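PDB 5V8K: p800 reaction center core protein, which forms the homodimeric core of a photosynthetic reaction centre and binds bacteriochlorophyll g pigments and a [4Fe-4S] cluster for light-driven electron transfer. Local coordinates for residues Lys110-Lys115 / Phe195-Trp200; Gln120-Ala125 / Gly179-Tyr184; Leu287-Asp292 / Lys303-Cys308. One frame throughout, in Å; residues are numbered along the deposited sequence.

Interaction 1: Lys110-Lys115 / Phe195-Trp200; sequences KVTMGK and FFEKDW. With GBF (Bacteriochlorophyll g), chain S.
Met113 and Glu197 bury the most surface here, and each works by a different means. Glu197 brings its carboxylate to the start of helix 113-137. Glu197 OE2 accepts from Gly114 N at 3.1 Å, with an N-H...O angle of 162°. The N-H comes from above the carboxylate plane, 37° out of it. The chain of Glu197 is bent at its second torsion (chi2 -94°), which turns the carboxylate toward the helix. A water completes the link. It accepts from Met113 N, and it donates to Glu197 O and, at 2.6 Å, to Glu197 OE2. A carboxylate beside the first N-H groups of a helix is probably also steadied by the helix dipole. Thr112 is the N-cap of the same helix, with Thr112 OG1 accepting from Lys115 N at 3.0 Å.

Met113 supplies the apolar half. The methyl Met113 CE rests against the other backbone, 3.7 Å from Phe196 O and 3.9 Å from Trp200 N. Its SD passes alongside Trp200 CB.

Bacteriochlorophyll g closes one side. Its CBC carbon is 3.6 Å from Glu197 CD and equally near Gly114 N. The Phe196 ring turns one face to the macrocycle and the other to Phe195. The pigment's magnesium is held by a water. With an alanine in place of Glu197, Gly114 N would probably lose its carboxylate acceptor, the water one of its partners, and the pigment's CBC carbon a neighbour.

The contact joins the N-terminal end of helix 113-137 to the connection between helices 162-186 and 200-224. Met113 and Phe196 also lean on Val203 of helix 200-224. Phe195 and Asp199 touch Phe285 of helix 258-291.

Interaction 2: Gln120-Ala125 / Gly179-Tyr184; sequences QFHFFA and GGIFHY. With GBF (Bacteriochlorophyll g), chain R.
Phe121 and His122 pack against the backbone of Gly180, where the two helices run close. Phe121 CG lies beside the backbone N, opposite the carbonyl carbon (chi1 -72°), on a side chain directed at the facing helix. Phe121 CB lies 3.9 Å from Gly180 CA, and His122 NE2 lies 3.6 Å from the same carbon. A CB on Gly180 would lie about 2.3 Å from His122 CD2, a clash, so a glycine suits the site. The His122 ring meets Ile181 edge on, with His122 CE1 3.6 Å from Ile181 CG1. Phe121 CE2 approaches His183 CD2 at 3.7 Å, the rings inclined by 36°. The axes of the short segments 120-125 and 179-184 approach to 8.9 Å and are nearly antiparallel, at 165°.

Bacteriochlorophyll g forms the next layer. His183 NE2 binds its magnesium at 2.5 Å, with the metal in the imidazole plane. The pigment's methyl CMC sits over the centre of one Phe121 face, and Phe121 CZ reaches to 3.4 Å from CHC.

Further out, Phe182 CD2 covers one face of the His183 ring and Phe188 stacks on it. His183 ND1 is hydrogen-bonded to Gly187 O, which fixes the ring's rotation. His122 NE2 is satisfied by Phe177 O, and the Phe177 ring stacks on the His122 ring.

No hydrogen bond crosses between the segments. His122 NE2 and His183 ND1 serve backbone carbonyls, and His183 NE2 the magnesium, consistent with a pigment site built into a helix pair.

Interaction 3: Leu287-Asp292 / Lys303-Cys308; sequences LRVLND and KFIKRC. With DGG (1-[glycerolylphosphonyl]-2-[8-(2-hexyl-cyclopropyl)-octanal-1-yl]-3-[hexadecanal-1-yl]-glycerol), chain B.
Leu290 is the main bump, and its forked end is pushed between Ile305 and Cys308 of segment 303-308. Leu290 CD1 takes one side of the hollow, 3.7 Å from Cys308 CB and nearly as close to Cys308 SG. Leu290 CD2 takes the other, 4.1 Å from Ile305 CA. Ile305 and Cys308 are three positions apart, and the leucine fills the dip between them.

Val289 makes the second bump. Its CG1 branch stands anti to the backbone N (chi1 167°) and is carried toward Phe304. Val289 CG1 meets Phe304 CZ at 4.1 Å, at the edge of the ring, and the two side chains lie at about a right angle. The same methyl also comes loosely against Ile305 CG1. Ile305 in turn lays its CD1 over one face of the Phe304 ring, toward the rim. Valine, isoleucine and phenylalanine thus form one continuous apolar surface. The axes of segments 287-291 and 303-307 approach to 10.8 Å and are inclined by 76°. The Leu290 and Val289 methyls reach across to the facing segment.

The Phe304 ring also has the phospholipid at its edge. Phosphate oxygen OP3 lies 3.7 Å from Phe304 CD2, near the ring plane, and 2.9 Å from Phe304 N. Arg307 brings its guanidinium edge to the glycerol end, with Arg307 NH1 3.5 Å from O42. Outside the pair, Cys308 and Arg307 touch Phe401 of helix 376-401, and Leu290 touches Tyr309.

This is a corner where the long helix 258-291, predicted to span the membrane, ends and, after a short non-helical connection, short helix 303-307 crosses it steeply. The phosphate lies beside the backbone N of Lys303 and Phe304, a setting commonly found for bound anions and one that probably steadies the lipid head group.

In the fold
From the N terminus, the chain first passes Lys110-Lys115, where helix 113-137 begins. Interaction 2 starts farther along this helix and closes at Gly179-Tyr184, tying it to helix 162-186. Interaction 1 closes only at Phe195-Trp200, so interaction 2 lies wholly within its loop. It ties helix 113-137 to the connection before helix 200-224. The two come close where Lys115 NZ approaches Tyr184 O. Interaction 3 follows in series and closes a short loop, tying the end of helix 258-291 to helix 303-307. The Asp199-Arg288 salt bridge joins it to interaction 1, whereas interaction 2 stays about 20 Å away at the nearest atoms.

Interaction 1: Lys110-Lys115 / Phe195-Trp200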
# COMPACT_ATOMS: atom_id res chain seq x y z
N LYS A 110 -23.12 45.95 10.25
CA LYS A 110 -23.04 46.49 11.60
C LYS A 110 -22.70 45.43 12.63
O LYS A 110 -22.51 45.76 13.81
CB LYS A 110 -24.37 47.15 11.97
CG LYS A 110 -24.88 48.20 10.98
CD LYS A 110 -26.41 48.26 10.97
CE LYS A 110 -27.00 48.61 12.34
NZ LYS A 110 -28.50 48.74 12.32
N VAL A 111 -22.62 44.16 12.24
CA VAL A 111 -22.40 43.07 13.18
C VAL A 111 -20.90 42.80 13.28
O VAL A 111 -20.20 42.70 12.26
CB VAL A 111 -23.15 41.80 12.74
CG1 VAL A 111 -22.95 40.67 13.75
CG2 VAL A 111 -24.62 42.09 12.58
N THR A 112 -20.41 42.67 14.50
CA THR A 112 -19.07 42.20 14.80
C THR A 112 -19.11 40.74 15.22
O THR A 112 -20.15 40.19 15.58
CB THR A 112 -18.45 43.04 15.91
OG1 THR A 112 -19.09 42.71 17.15
CG2 THR A 112 -18.65 44.51 15.66
N MET A 113 -17.94 40.09 15.17
CA MET A 113 -17.85 38.70 15.59
C MET A 113 -18.01 38.55 17.10
O MET A 113 -18.55 37.55 17.57
CB MET A 113 -16.53 38.11 15.08
CG MET A 113 -16.65 37.64 13.63
SD MET A 113 -15.23 36.82 12.87
CE MET A 113 -14.09 38.19 12.70
N GLY A 114 -17.57 39.55 17.88
CA GLY A 114 -17.89 39.57 19.30
C GLY A 114 -19.39 39.63 19.57
O GLY A 114 -19.89 38.93 20.45
N LYS A 115 -20.11 40.46 18.81
CA LYS A 115 -21.57 40.50 18.96
C LYS A 115 -22.21 39.17 18.60
O LYS A 115 -23.08 38.67 19.31
CB LYS A 115 -22.18 41.60 18.07
CG LYS A 115 -22.01 43.03 18.55
CD LYS A 115 -22.29 43.16 20.04
CE LYS A 115 -22.43 44.61 20.47
NZ LYS A 115 -22.13 44.72 21.92
N PHE A 195 -7.45 41.01 18.79
CA PHE A 195 -7.08 40.76 17.40
C PHE A 195 -8.06 39.84 16.70
O PHE A 195 -8.15 39.88 15.47
CB PHE A 195 -5.66 40.18 17.32
CG PHE A 195 -5.58 38.70 17.64
CD1 PHE A 195 -5.49 38.25 18.96
CD2 PHE A 195 -5.57 37.76 16.62
CE1 PHE A 195 -5.41 36.90 19.24
CE2 PHE A 195 -5.49 36.40 16.90
CZ PHE A 195 -5.42 35.97 18.20
N PHE A 196 -8.82 39.02 17.44
CA PHE A 196 -9.76 38.11 16.78
C PHE A 196 -10.78 38.88 15.93
O PHE A 196 -11.14 38.42 14.84
CB PHE A 196 -10.48 37.23 17.80
CG PHE A 196 -9.65 36.07 18.29
CD1 PHE A 196 -9.28 35.05 17.42
CD2 PHE A 196 -9.24 36.00 19.62
CE1 PHE A 196 -8.52 33.98 17.88
CE2 PHE A 196 -8.48 34.93 20.08
CZ PHE A 196 -8.11 33.93 19.21
N GLU A 197 -11.24 40.05 16.40
CA GLU A 197 -12.18 40.82 15.58
C GLU A 197 -11.58 41.20 14.23
O GLU A 197 -12.33 41.50 13.29
CB GLU A 197 -12.65 42.09 16.31
CG GLU A 197 -13.25 41.84 17.71
CD GLU A 197 -14.79 41.71 17.72
OE1 GLU A 197 -15.38 41.92 18.80
OE2 GLU A 197 -15.39 41.39 16.68
N LYS A 198 -10.24 41.18 14.12
CA LYS A 198 -9.58 41.59 12.88
C LYS A 198 -9.78 40.58 11.76
O LYS A 198 -9.94 40.97 10.60
CB LYS A 198 -8.07 41.79 13.11
CG LYS A 198 -7.65 43.06 13.83
CD LYS A 198 -6.15 43.02 14.20
CE LYS A 198 -5.66 44.33 14.85
NZ LYS A 198 -4.60 44.12 15.88
N ASP A 199 -9.73 39.28 12.07
CA ASP A 199 -9.53 38.28 11.03
C ASP A 199 -10.45 37.08 11.24
O ASP A 199 -10.34 36.38 12.25
CB ASP A 199 -8.06 37.83 10.98
CG ASP A 199 -7.63 37.35 9.60
OD1 ASP A 199 -8.18 36.33 9.13
OD2 ASP A 199 -6.75 38.00 8.98
N TRP A 200 -11.34 36.85 10.26
CA TRP A 200 -12.24 35.70 10.28
C TRP A 200 -11.47 34.38 10.31
O TRP A 200 -11.96 33.39 10.86
CB TRP A 200 -13.17 35.76 9.06
CG TRP A 200 -12.44 35.75 7.76
CD1 TRP A 200 -12.09 36.84 7.02
CD2 TRP A 200 -11.95 34.61 7.05
NE1 TRP A 200 -11.41 36.45 5.89
CE2 TRP A 200 -11.30 35.08 5.90
CE3 TRP A 200 -11.98 33.24 7.29
CZ2 TRP A 200 -10.70 34.23 4.98
CZ3 TRP A 200 -11.37 32.38 6.37
CH2 TRP A 200 -10.73 32.88 5.24
MG GBF S . -14.78 31.36 19.28
CHA GBF S . -17.79 29.65 18.47
CHB GBF S . -13.95 28.84 21.21
CHC GBF S . -12.35 33.49 20.57
CHD GBF S . -16.40 34.27 17.96
NA GBF S . -15.65 29.62 19.72
C1A GBF S . -16.69 28.93 19.20
C2A GBF S . -16.89 27.46 19.56
C3A GBF S . -15.74 27.35 20.57
C4A GBF S . -15.08 28.69 20.49
CMA GBF S . -16.26 27.12 21.99
CAA GBF S . -16.75 26.42 18.44
CBA GBF S . -16.60 24.96 18.90
CGA GBF S . -17.87 24.53 19.58
O1A GBF S . -17.91 24.42 20.80
O2A GBF S . -19.09 24.71 18.84
NB GBF S . -13.28 31.12 20.61
C1B GBF S . -13.08 30.03 21.35
C2B GBF S . -11.88 30.18 22.04
C3B GBF S . -11.44 31.49 21.84
C4B GBF S . -12.43 32.07 21.02
CMB GBF S . -11.22 29.09 22.84
CAB GBF S . -10.20 32.17 22.34
CBB GBF S . -9.20 31.62 23.02
NC GBF S . -14.49 33.41 19.28
C1C GBF S . -13.44 34.08 19.76
C2C GBF S . -13.19 35.55 19.63
C3C GBF S . -14.44 35.61 18.84
C4C GBF S . -15.14 34.42 18.68
CMC GBF S . -13.27 36.23 20.99
CAC GBF S . -14.96 36.87 18.26
CBC GBF S . -14.24 38.20 18.41
ND GBF S . -16.55 31.94 18.49
C1D GBF S . -17.11 32.99 17.92
C2D GBF S . -18.56 32.96 17.22
C3D GBF S . -18.64 31.61 17.54
C4D GBF S . -17.55 31.01 18.23
CMD GBF S . -19.43 33.98 16.55
CAD GBF S . -19.62 30.52 17.27
OBD GBF S . -20.81 30.51 16.78
CBD GBF S . -19.09 29.26 17.90
CGD GBF S . -19.95 28.75 19.04
O1D GBF S . -20.41 27.62 19.07
O2D GBF S . -20.25 29.63 20.15
CED GBF S . -20.82 29.08 21.33
C1 GBF S . -20.38 24.60 19.47
C2 GBF S . -20.84 23.16 19.56
C3 GBF S . -21.87 22.65 18.85
C4 GBF S . -22.68 23.45 17.89
C5 GBF S . -22.29 21.22 19.02
C6 GBF S . -23.37 21.19 20.11
C7 GBF S . -23.69 19.74 20.43
C8 GBF S . -24.22 19.36 21.60
C9 GBF S . -24.48 20.41 22.64
C10 GBF S . -24.49 17.89 21.83
C11 GBF S . -25.84 17.54 22.45
C12 GBF S . -26.85 17.68 21.35
C13 GBF S . -27.48 16.66 20.72
C14 GBF S . -28.44 17.06 19.62
C15 GBF S . -27.30 15.18 21.06
O HOH W 1 -15.42 41.57 14.07
O HOH W 2 -13.79 30.64 17.28

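Interaction 2: Gln120-Ala125 / Gly179-Tyr184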
# COMPACT_ATOMS: atom_id res chain seq x y z
N GLN A 120 -24.74 33.95 20.07
CA GLN A 120 -24.63 32.49 20.13
C GLN A 120 -24.75 31.97 21.56
O GLN A 120 -25.37 30.94 21.79
CB GLN A 120 -23.32 32.05 19.48
CG GLN A 120 -23.35 32.21 17.97
CD GLN A 120 -24.28 31.21 17.30
OE1 GLN A 120 -25.52 31.39 17.28
NE2 GLN A 120 -23.69 30.15 16.74
N PHE A 121 -24.15 32.67 22.53
CA PHE A 121 -24.32 32.30 23.93
C PHE A 121 -25.80 32.20 24.32
O PHE A 121 -26.18 31.28 25.06
CB PHE A 121 -23.64 33.33 24.85
CG PHE A 121 -22.13 33.28 24.84
CD1 PHE A 121 -21.46 32.13 24.47
CD2 PHE A 121 -21.38 34.39 25.23
CE1 PHE A 121 -20.05 32.08 24.47
CE2 PHE A 121 -19.98 34.35 25.23
CZ PHE A 121 -19.32 33.19 24.84
N HIS A 122 -26.63 33.15 23.88
CA HIS A 122 -28.03 33.15 24.31
C HIS A 122 -28.91 32.26 23.44
O HIS A 122 -29.92 31.75 23.94
CB HIS A 122 -28.59 34.58 24.35
CG HIS A 122 -28.34 35.29 25.65
ND1 HIS A 122 -29.07 36.38 26.06
CD2 HIS A 122 -27.44 35.06 26.63
CE1 HIS A 122 -28.63 36.80 27.23
NE2 HIS A 122 -27.64 36.01 27.60
N PHE A 123 -28.55 32.02 22.18
CA PHE A 123 -29.20 30.96 21.43
C PHE A 123 -28.91 29.59 22.05
O PHE A 123 -29.82 28.77 22.23
CB PHE A 123 -28.73 30.98 19.97
CG PHE A 123 -29.41 29.94 19.12
CD1 PHE A 123 -30.77 30.00 18.87
CD2 PHE A 123 -28.69 28.90 18.57
CE1 PHE A 123 -31.40 29.04 18.08
CE2 PHE A 123 -29.33 27.93 17.78
CZ PHE A 123 -30.67 28.01 17.55
N PHE A 124 -27.64 29.31 22.39
CA PHE A 124 -27.34 28.06 23.08
C PHE A 124 -28.07 27.99 24.42
O PHE A 124 -28.51 26.92 24.83
CB PHE A 124 -25.83 27.91 23.30
CG PHE A 124 -25.09 27.36 22.13
CD1 PHE A 124 -25.18 27.96 20.88
CD2 PHE A 124 -24.27 26.26 22.27
CE1 PHE A 124 -24.47 27.47 19.79
CE2 PHE A 124 -23.55 25.76 21.17
CZ PHE A 124 -23.67 26.38 19.93
N ALA A 125 -28.17 29.11 25.13
CA ALA A 125 -28.92 29.11 26.38
C ALA A 125 -30.37 28.71 26.13
O ALA A 125 -30.93 27.90 26.88
CB ALA A 125 -28.86 30.48 27.04
N GLY A 179 -23.61 34.42 31.13
CA GLY A 179 -22.36 34.68 30.43
C GLY A 179 -22.57 35.54 29.20
O GLY A 179 -21.74 36.38 28.87
N GLY A 180 -23.70 35.34 28.51
CA GLY A 180 -24.03 36.21 27.39
C GLY A 180 -24.31 37.64 27.82
O GLY A 180 -23.87 38.59 27.17
N ILE A 181 -25.03 37.82 28.92
CA ILE A 181 -25.27 39.17 29.42
C ILE A 181 -23.96 39.82 29.82
O ILE A 181 -23.70 40.99 29.49
CB ILE A 181 -26.26 39.14 30.60
CG1 ILE A 181 -27.65 38.85 30.06
CG2 ILE A 181 -26.26 40.48 31.34
CD1 ILE A 181 -28.63 38.54 31.10
N PHE A 182 -23.12 39.08 30.55
CA PHE A 182 -21.86 39.65 31.00
C PHE A 182 -21.04 40.16 29.82
O PHE A 182 -20.56 41.29 29.82
CB PHE A 182 -21.05 38.63 31.79
CG PHE A 182 -19.63 39.06 32.03
CD1 PHE A 182 -19.30 39.86 33.12
CD2 PHE A 182 -18.64 38.71 31.14
CE1 PHE A 182 -18.01 40.27 33.32
CE2 PHE A 182 -17.34 39.10 31.33
CZ PHE A 182 -17.02 39.89 32.42
N HIS A 183 -20.87 39.32 28.79
CA HIS A 183 -20.10 39.73 27.63
C HIS A 183 -20.82 40.74 26.75
O HIS A 183 -20.16 41.44 25.97
CB HIS A 183 -19.73 38.54 26.77
CG HIS A 183 -18.48 37.87 27.22
ND1 HIS A 183 -17.27 38.52 27.30
CD2 HIS A 183 -18.26 36.60 27.64
CE1 HIS A 183 -16.35 37.68 27.74
NE2 HIS A 183 -16.93 36.51 27.95
N TYR A 184 -22.15 40.78 26.79
CA TYR A 184 -22.83 41.85 26.07
C TYR A 184 -22.31 43.20 26.52
O TYR A 184 -22.12 44.11 25.71
CB TYR A 184 -24.33 41.73 26.28
CG TYR A 184 -25.11 42.87 25.68
CD1 TYR A 184 -25.19 43.04 24.31
CD2 TYR A 184 -25.77 43.78 26.49
CE1 TYR A 184 -25.90 44.08 23.75
CE2 TYR A 184 -26.49 44.82 25.95
CZ TYR A 184 -26.56 44.96 24.58
OH TYR A 184 -27.28 46.02 24.06
MG GBF R . -15.36 34.73 28.85
CHA GBF R . -13.50 37.11 30.59
CHB GBF R . -13.28 34.99 26.30
CHC GBF R . -17.29 32.26 27.39
CHD GBF R . -17.44 34.52 31.77
NA GBF R . -13.73 35.77 28.53
C1A GBF R . -13.08 36.72 29.20
C2A GBF R . -11.62 36.82 28.86
C3A GBF R . -11.79 36.56 27.36
C4A GBF R . -13.02 35.72 27.40
CMA GBF R . -12.03 37.79 26.51
CAA GBF R . -10.77 35.76 29.58
CBA GBF R . -9.29 35.90 29.28
CGA GBF R . -8.52 34.70 29.79
O1A GBF R . -9.07 33.81 30.42
O2A GBF R . -7.12 34.54 29.45
NB GBF R . -15.23 33.71 27.09
C1B GBF R . -14.36 33.99 26.11
C2B GBF R . -14.62 33.16 25.03
C3B GBF R . -15.74 32.40 25.35
C4B GBF R . -16.11 32.81 26.65
CMB GBF R . -13.82 33.14 23.75
CAB GBF R . -16.44 31.37 24.52
CBB GBF R . -16.15 30.91 23.31
NC GBF R . -16.99 33.65 29.47
C1C GBF R . -17.64 32.71 28.77
C2C GBF R . -18.86 31.99 29.21
C3C GBF R . -18.75 32.74 30.48
C4C GBF R . -17.71 33.65 30.60
CMC GBF R . -20.05 32.38 28.33
CAC GBF R . -19.72 32.56 31.60
CBC GBF R . -20.86 31.58 31.56
ND GBF R . -15.54 35.50 30.70
C1D GBF R . -16.31 35.46 31.78
C2D GBF R . -16.01 36.42 33.08
C3D GBF R . -14.91 36.95 32.41
C4D GBF R . -14.63 36.47 31.10
CMD GBF R . -16.60 36.68 34.44
CAD GBF R . -13.87 37.95 32.74
OBD GBF R . -13.63 38.73 33.73
CBD GBF R . -12.94 38.05 31.59
CGD GBF R . -12.89 39.42 31.00
O1D GBF R . -11.92 40.13 31.18
O2D GBF R . -13.98 39.93 30.17
CED GBF R . -13.68 40.85 29.10

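Interaction 3: Leu287-Asp292 / Lys303-Cys308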
# COMPACT_ATOMS: atom_id res chain seq x y z
N LEU A 287 0.71 33.03 8.45
CA LEU A 287 1.53 33.25 7.27
C LEU A 287 1.11 34.51 6.54
O LEU A 287 1.96 35.25 6.03
CB LEU A 287 1.44 32.02 6.37
CG LEU A 287 2.38 31.99 5.19
CD1 LEU A 287 3.86 31.97 5.68
CD2 LEU A 287 2.11 30.76 4.31
N ARG A 288 -0.20 34.80 6.50
CA ARG A 288 -0.66 36.05 5.91
C ARG A 288 -0.19 37.24 6.73
O ARG A 288 0.16 38.29 6.17
CB ARG A 288 -2.17 36.06 5.74
CG ARG A 288 -2.63 35.10 4.65
CD ARG A 288 -4.10 35.27 4.29
NE ARG A 288 -5.02 34.84 5.35
CZ ARG A 288 -5.70 35.65 6.15
NH1 ARG A 288 -5.60 36.96 6.04
NH2 ARG A 288 -6.50 35.15 7.08
N VAL A 289 -0.16 37.10 8.06
CA VAL A 289 0.42 38.15 8.89
C VAL A 289 1.87 38.40 8.48
O VAL A 289 2.30 39.55 8.33
CB VAL A 289 0.33 37.77 10.38
CG1 VAL A 289 1.22 38.71 11.20
CG2 VAL A 289 -1.04 37.89 10.86
N LEU A 290 2.64 37.32 8.32
CA LEU A 290 4.06 37.45 8.00
C LEU A 290 4.30 37.95 6.59
O LEU A 290 5.40 38.45 6.30
CB LEU A 290 4.79 36.11 8.17
CG LEU A 290 4.81 35.41 9.53
CD1 LEU A 290 5.35 34.01 9.34
CD2 LEU A 290 5.65 36.15 10.50
N ASN A 291 3.32 37.83 5.70
CA ASN A 291 3.47 38.27 4.33
C ASN A 291 2.87 39.64 4.09
O ASN A 291 3.07 40.20 3.00
CB ASN A 291 2.82 37.26 3.37
CG ASN A 291 3.67 36.03 3.17
OD1 ASN A 291 4.76 35.93 3.74
ND2 ASN A 291 3.18 35.07 2.37
N ASP A 292 2.16 40.19 5.06
CA ASP A 292 1.62 41.53 4.94
C ASP A 292 2.51 42.48 5.73
O ASP A 292 2.31 42.65 6.94
CB ASP A 292 0.18 41.59 5.46
N LYS A 303 4.83 36.61 20.14
CA LYS A 303 6.12 35.97 19.98
C LYS A 303 6.26 35.17 18.68
O LYS A 303 7.39 34.82 18.31
CB LYS A 303 6.39 35.06 21.18
N PHE A 304 5.16 34.87 17.97
CA PHE A 304 5.31 33.97 16.83
C PHE A 304 5.94 34.66 15.63
O PHE A 304 6.56 34.00 14.79
CB PHE A 304 3.98 33.35 16.40
CG PHE A 304 3.05 34.31 15.70
CD1 PHE A 304 3.14 34.53 14.33
CD2 PHE A 304 2.06 34.98 16.42
CE1 PHE A 304 2.28 35.42 13.68
CE2 PHE A 304 1.19 35.88 15.78
CZ PHE A 304 1.30 36.09 14.40
N ILE A 305 5.79 35.98 15.52
CA ILE A 305 6.51 36.68 14.46
C ILE A 305 8.00 36.43 14.61
O ILE A 305 8.71 36.17 13.62
CB ILE A 305 6.17 38.18 14.46
CG1 ILE A 305 4.73 38.42 14.00
CG2 ILE A 305 7.13 38.92 13.53
CD1 ILE A 305 3.70 38.31 15.10
N LYS A 306 8.51 36.46 15.84
CA LYS A 306 9.93 36.19 16.04
C LYS A 306 10.24 34.72 15.80
O LYS A 306 11.18 34.38 15.06
CB LYS A 306 10.37 36.63 17.45
N ARG A 307 9.44 33.82 16.38
CA ARG A 307 9.75 32.40 16.31
C ARG A 307 9.75 31.90 14.87
O ARG A 307 10.53 30.99 14.53
CB ARG A 307 8.73 31.61 17.15
CG ARG A 307 8.93 31.75 18.62
CD ARG A 307 7.72 31.32 19.40
NE ARG A 307 8.02 31.25 20.82
CZ ARG A 307 7.13 31.07 21.78
NH1 ARG A 307 5.84 30.93 21.48
NH2 ARG A 307 7.52 31.03 23.05
N CYS A 308 8.87 32.44 14.03
CA CYS A 308 8.83 32.03 12.63
C CYS A 308 10.07 32.46 11.85
O CYS A 308 10.20 32.08 10.68
CB CYS A 308 7.60 32.59 11.93
SG CYS A 308 6.03 31.90 12.47
C16 DGG B . -5.84 16.37 19.32
C15 DGG B . -5.59 16.46 20.80
C14 DGG B . -5.57 17.91 21.20
C13 DGG B . -4.39 18.23 22.10
C12 DGG B . -4.87 18.39 23.52
C11 DGG B . -4.38 19.67 24.15
C10 DGG B . -3.03 20.05 23.59
C9 DGG B . -2.51 21.31 24.26
C8 DGG B . -1.11 21.67 23.76
C7 DGG B . -0.68 23.06 24.20
C6 DGG B . -1.41 24.18 23.46
C5 DGG B . -0.89 24.40 22.06
C4 DGG B . -1.46 25.64 21.41
C3 DGG B . -1.42 26.87 22.30
C2 DGG B . -1.89 28.13 21.55
C1 DGG B . -1.58 29.41 22.29
O1 DGG B . -0.98 29.39 23.32
O17 DGG B . -1.97 30.70 21.77
C17 DGG B . -1.10 31.83 21.63
C19 DGG B . -1.40 32.63 20.34
O19 DGG B . -2.69 33.24 20.32
C21 DGG B . -3.22 33.81 21.55
O21 DGG B . -2.64 34.74 22.06
C22 DGG B . -4.49 33.28 22.19
C23 DGG B . -4.63 33.60 23.70
C24 DGG B . -5.18 32.48 24.56
C25 DGG B . -4.57 31.14 24.15
C26 DGG B . -5.04 30.02 25.07
C27 DGG B . -4.56 28.65 24.63
C28 DGG B . -5.17 27.53 25.47
C29 DGG B . -4.55 26.18 25.15
C30 DGG B . -4.94 25.09 26.14
C31 DGG B . -3.98 23.93 26.03
C18 DGG B . -0.32 33.70 20.13
P DGG B . 2.23 33.77 20.89
OP1 DGG B . 1.88 34.99 21.63
OP2 DGG B . 0.93 33.06 20.30
OP3 DGG B . 3.15 33.81 19.74
OP4 DGG B . 2.60 32.66 21.96
C40 DGG B . 2.80 32.99 23.33
C41 DGG B . 3.85 32.05 23.93
O42 DGG B . 3.35 30.73 23.89
C43 DGG B . 4.13 32.40 25.38
O44 DGG B . 4.96 31.39 25.96